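Long-range contact in putative pyridoxal phosphate-dependent transferase (Clostridium difficile, PDB 4DQ6), which is a putative pyridoxal phosphate-dependent transferase of the class I and II aminotransferase family, with pyridoxal-5'-phosphate bound in a pocket of its fold: residues 165-170 and 197-202. Sequence-based numbering, arbitrary orientation.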
ATOM      1  N   VAL A 165      24.102 -17.161 -10.775  1.00 26.51           N
ATOM      2  CA  VAL A 165      22.757 -16.684 -10.571  1.00 24.69           C
ATOM      3  C   VAL A 165      22.423 -16.923  -9.112  1.00 23.85           C
ATOM      4  O   VAL A 165      22.696 -18.000  -8.544  1.00 24.41           O
ATOM      5  CB  VAL A 165      21.815 -17.450 -11.503  1.00 23.28           C
ATOM      6  CG1 VAL A 165      20.342 -17.194 -11.148  1.00 21.28           C
ATOM      7  CG2 VAL A 165      22.040 -17.008 -12.914  1.00 25.03           C
ATOM      8  N   LYS A 166      21.757 -15.937  -8.496  1.00 23.58           N
ATOM      9  CA  LYS A 166      21.414 -16.039  -7.110  1.00 23.80           C
ATOM     10  C   LYS A 166      19.980 -16.426  -6.917  1.00 21.59           C
ATOM     11  O   LYS A 166      19.638 -17.094  -5.959  1.00 23.17           O
ATOM     12  CB  LYS A 166      21.681 -14.695  -6.443  1.00 24.17           C
ATOM     13  CG  LYS A 166      23.146 -14.279  -6.583  1.00 26.23           C
ATOM     14  CD  LYS A 166      24.122 -15.270  -5.953  1.00 28.26           C
ATOM     15  CE  LYS A 166      25.581 -14.835  -6.066  1.00 30.61           C
ATOM     16  NZ  LYS A 166      26.498 -15.792  -5.377  1.00 34.27           N
ATOM     17  N   LEU A 167      19.157 -15.977  -7.848  1.00 21.37           N
ATOM     18  CA  LEU A 167      17.678 -16.122  -7.732  1.00 19.79           C
ATOM     19  C   LEU A 167      17.103 -16.447  -9.089  1.00 19.03           C
ATOM     20  O   LEU A 167      17.613 -15.976 -10.115  1.00 19.08           O
ATOM     21  CB  LEU A 167      16.889 -14.824  -7.245  1.00 19.46           C
ATOM     22  CG  LEU A 167      17.199 -14.228  -5.874  1.00 21.46           C
ATOM     23  CD1 LEU A 167      16.439 -12.910  -5.622  1.00 20.30           C
ATOM     24  CD2 LEU A 167      16.819 -15.248  -4.800  1.00 22.11           C
ATOM     25  N   PHE A 168      15.994 -17.203  -9.066  1.00 17.95           N
ATOM     26  CA  PHE A 168      15.228 -17.536 -10.241  1.00 17.45           C
ATOM     27  C   PHE A 168      13.811 -17.116  -9.993  1.00 16.71           C
ATOM     28  O   PHE A 168      13.230 -17.541  -8.953  1.00 15.66           O
ATOM     29  CB  PHE A 168      15.347 -19.058 -10.534  1.00 17.49           C
ATOM     30  CG  PHE A 168      14.694 -19.487 -11.833  1.00 18.03           C
ATOM     31  CD1 PHE A 168      13.307 -19.549 -11.923  1.00 17.76           C
ATOM     32  CD2 PHE A 168      15.482 -19.856 -12.972  1.00 18.74           C
ATOM     33  CE1 PHE A 168      12.720 -19.956 -13.108  1.00 17.74           C
ATOM     34  CE2 PHE A 168      14.870 -20.229 -14.162  1.00 18.29           C
ATOM     35  CZ  PHE A 168      13.487 -20.274 -14.210  1.00 17.42           C
ATOM     36  N   ILE A 169      13.274 -16.294 -10.899  1.00 16.38           N
ATOM     37  CA  ILE A 169      11.891 -15.866 -10.700  1.00 15.91           C
ATOM     38  C   ILE A 169      11.018 -16.672 -11.688  1.00 16.53           C
ATOM     39  O   ILE A 169      11.188 -16.538 -12.915  1.00 16.67           O
ATOM     40  CB  ILE A 169      11.668 -14.334 -10.891  1.00 17.05           C
ATOM     41  CG1 ILE A 169      12.708 -13.483 -10.175  1.00 18.42           C
ATOM     42  CG2 ILE A 169      10.227 -13.958 -10.448  1.00 15.86           C
ATOM     43  CD1 ILE A 169      12.497 -11.979 -10.276  1.00 19.96           C
ATOM     44  N   LEU A 170      10.126 -17.496 -11.136  1.00 15.36           N
ATOM     45  CA  LEU A 170       9.355 -18.444 -11.885  1.00 15.07           C
ATOM     46  C   LEU A 170       7.924 -17.857 -11.909  1.00 14.60           C
ATOM     47  O   LEU A 170       7.399 -17.304 -10.881  1.00 15.90           O
ATOM     48  CB  LEU A 170       9.316 -19.813 -11.197  1.00 14.78           C
ATOM     49  CG  LEU A 170       8.202 -20.814 -11.542  1.00 14.95           C
ATOM     50  CD1 LEU A 170       8.479 -21.331 -12.952  1.00 15.84           C
ATOM     51  CD2 LEU A 170       8.139 -21.956 -10.554  1.00 15.85           C
ATOM     52  N   ASN A 197      22.471 -23.884  -5.924  1.00 28.15           N
ATOM     53  CA  ASN A 197      22.185 -23.000  -4.801  1.00 28.27           C
ATOM     54  C   ASN A 197      21.501 -21.712  -5.231  1.00 25.89           C
ATOM     55  O   ASN A 197      21.895 -20.625  -4.795  1.00 24.78           O
ATOM     56  CB  ASN A 197      23.452 -22.675  -4.007  1.00 31.29           C
ATOM     57  CG  ASN A 197      24.120 -23.919  -3.426  1.00 36.03           C
ATOM     58  OD1 ASN A 197      25.199 -24.328  -3.874  1.00 41.74           O
ATOM     59  ND2 ASN A 197      23.489 -24.521  -2.408  1.00 38.34           N
ATOM     60  N   VAL A 198      20.466 -21.857  -6.067  1.00 23.32           N
ATOM     61  CA  VAL A 198      19.723 -20.725  -6.620  1.00 22.48           C
ATOM     62  C   VAL A 198      18.389 -20.837  -5.922  1.00 21.53           C
ATOM     63  O   VAL A 198      17.725 -21.900  -5.984  1.00 21.48           O
ATOM     64  CB  VAL A 198      19.455 -20.797  -8.131  1.00 21.66           C
ATOM     65  CG1 VAL A 198      18.587 -19.648  -8.646  1.00 21.71           C
ATOM     66  CG2 VAL A 198      20.743 -20.783  -8.927  1.00 21.28           C
ATOM     67  N   LYS A 199      18.018 -19.772  -5.218  1.00 21.56           N
ATOM     68  CA  LYS A 199      16.734 -19.699  -4.580  1.00 21.14           C
ATOM     69  C   LYS A 199      15.652 -19.356  -5.622  1.00 19.43           C
ATOM     70  O   LYS A 199      15.896 -18.579  -6.495  1.00 18.26           O
ATOM     71  CB  LYS A 199      16.732 -18.634  -3.480  1.00 22.21           C
ATOM     72  CG  LYS A 199      15.488 -18.703  -2.599  1.00 25.33           C
ATOM     73  CD  LYS A 199      15.737 -19.585  -1.360  1.00 30.67           C
ATOM     74  CE  LYS A 199      14.725 -19.302  -0.245  1.00 32.97           C
ATOM     75  NZ  LYS A 199      15.052 -19.984   1.063  1.00 32.99           N
ATOM     76  N   ILE A 200      14.518 -19.994  -5.491  1.00 18.39           N
ATOM     77  CA  ILE A 200      13.350 -19.722  -6.365  1.00 17.13           C
ATOM     78  C   ILE A 200      12.312 -18.840  -5.724  1.00 16.74           C
ATOM     79  O   ILE A 200      11.899 -19.117  -4.578  1.00 16.90           O
ATOM     80  CB  ILE A 200      12.640 -21.020  -6.846  1.00 17.11           C
ATOM     81  CG1 ILE A 200      13.681 -21.935  -7.543  1.00 19.08           C
ATOM     82  CG2 ILE A 200      11.432 -20.668  -7.768  1.00 16.46           C
ATOM     83  CD1 ILE A 200      13.082 -23.137  -8.239  1.00 19.67           C
ATOM     84  N   ILE A 201      11.931 -17.766  -6.435  1.00 16.42           N
ATOM     85  CA  ILE A 201      10.776 -16.972  -6.038  1.00 16.46           C
ATOM     86  C   ILE A 201       9.685 -17.313  -7.053  1.00 14.93           C
ATOM     87  O   ILE A 201       9.843 -17.121  -8.226  1.00 15.00           O
ATOM     88  CB  ILE A 201      11.049 -15.474  -6.082  1.00 17.55           C
ATOM     89  CG1 ILE A 201      12.047 -15.026  -5.007  1.00 19.11           C
ATOM     90  CG2 ILE A 201       9.728 -14.732  -5.863  1.00 17.50           C
ATOM     91  CD1 ILE A 201      12.461 -13.576  -5.164  1.00 19.40           C
ATOM     92  N   SER A 202       8.595 -17.909  -6.603  1.00 15.83           N
ATOM     93  CA  SER A 202       7.565 -18.375  -7.516  1.00 15.69           C
ATOM     94  C   SER A 202       6.358 -17.462  -7.433  1.00 14.78           C
ATOM     95  O   SER A 202       5.687 -17.432  -6.380  1.00 15.77           O
ATOM     96  CB  SER A 202       7.191 -19.797  -7.163  1.00 15.83           C
ATOM     97  OG  SER A 202       6.299 -20.359  -8.130  1.00 16.72           O
TER
HETATM   98  O   HOH W   1      20.585 -18.449  -3.447  1.00 43.16           O
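The F168 ring has L170 CB in its plane at one edge, while the residue meets segment 197-202 through its CB, 3.8 Å from V198 CG1 and, more loosely, 4.5 Å from I200 CG1. With CG anti to the backbone N (chi1 -174°), the ring is carried away from that segment, and L189 and C193 of helix 183-195 also touch the side chain. Pairing is parallel and in register from L167-K199 to L170-S202, the short axes diverging by 24°. F168 is bonded through both its N and its O: F168 N donates to K199 O at 2.9 Å, and I201 N to F168 O at 2.8 Å, each donor nearly in line with the carbonyl. At the start of the ladder the K199 N to K166 O bond is longer, 3.2 Å, with the donor tilted 30° from the carbonyl plane; a water donates to both K166 O and N197 O. On the opposite face L167 CD2 reaches K199 CB at 3.6 Å, while its CD1 meets I201 CD1. The K199 amine forms a salt bridge with D257. These neighbours in the mixed central sheet run on to C171 and D203 of the pyridoxal-5'-phosphate pocket, the I169 side chain lying about 8 Å from the cofactor. Helix 183-195 connects them as a beta-alpha-beta unit and packs on F168, L170 and I200; helix 99-110 lies against L167, I169 and I201, and strands 116-119 and 230-234 flank the pair.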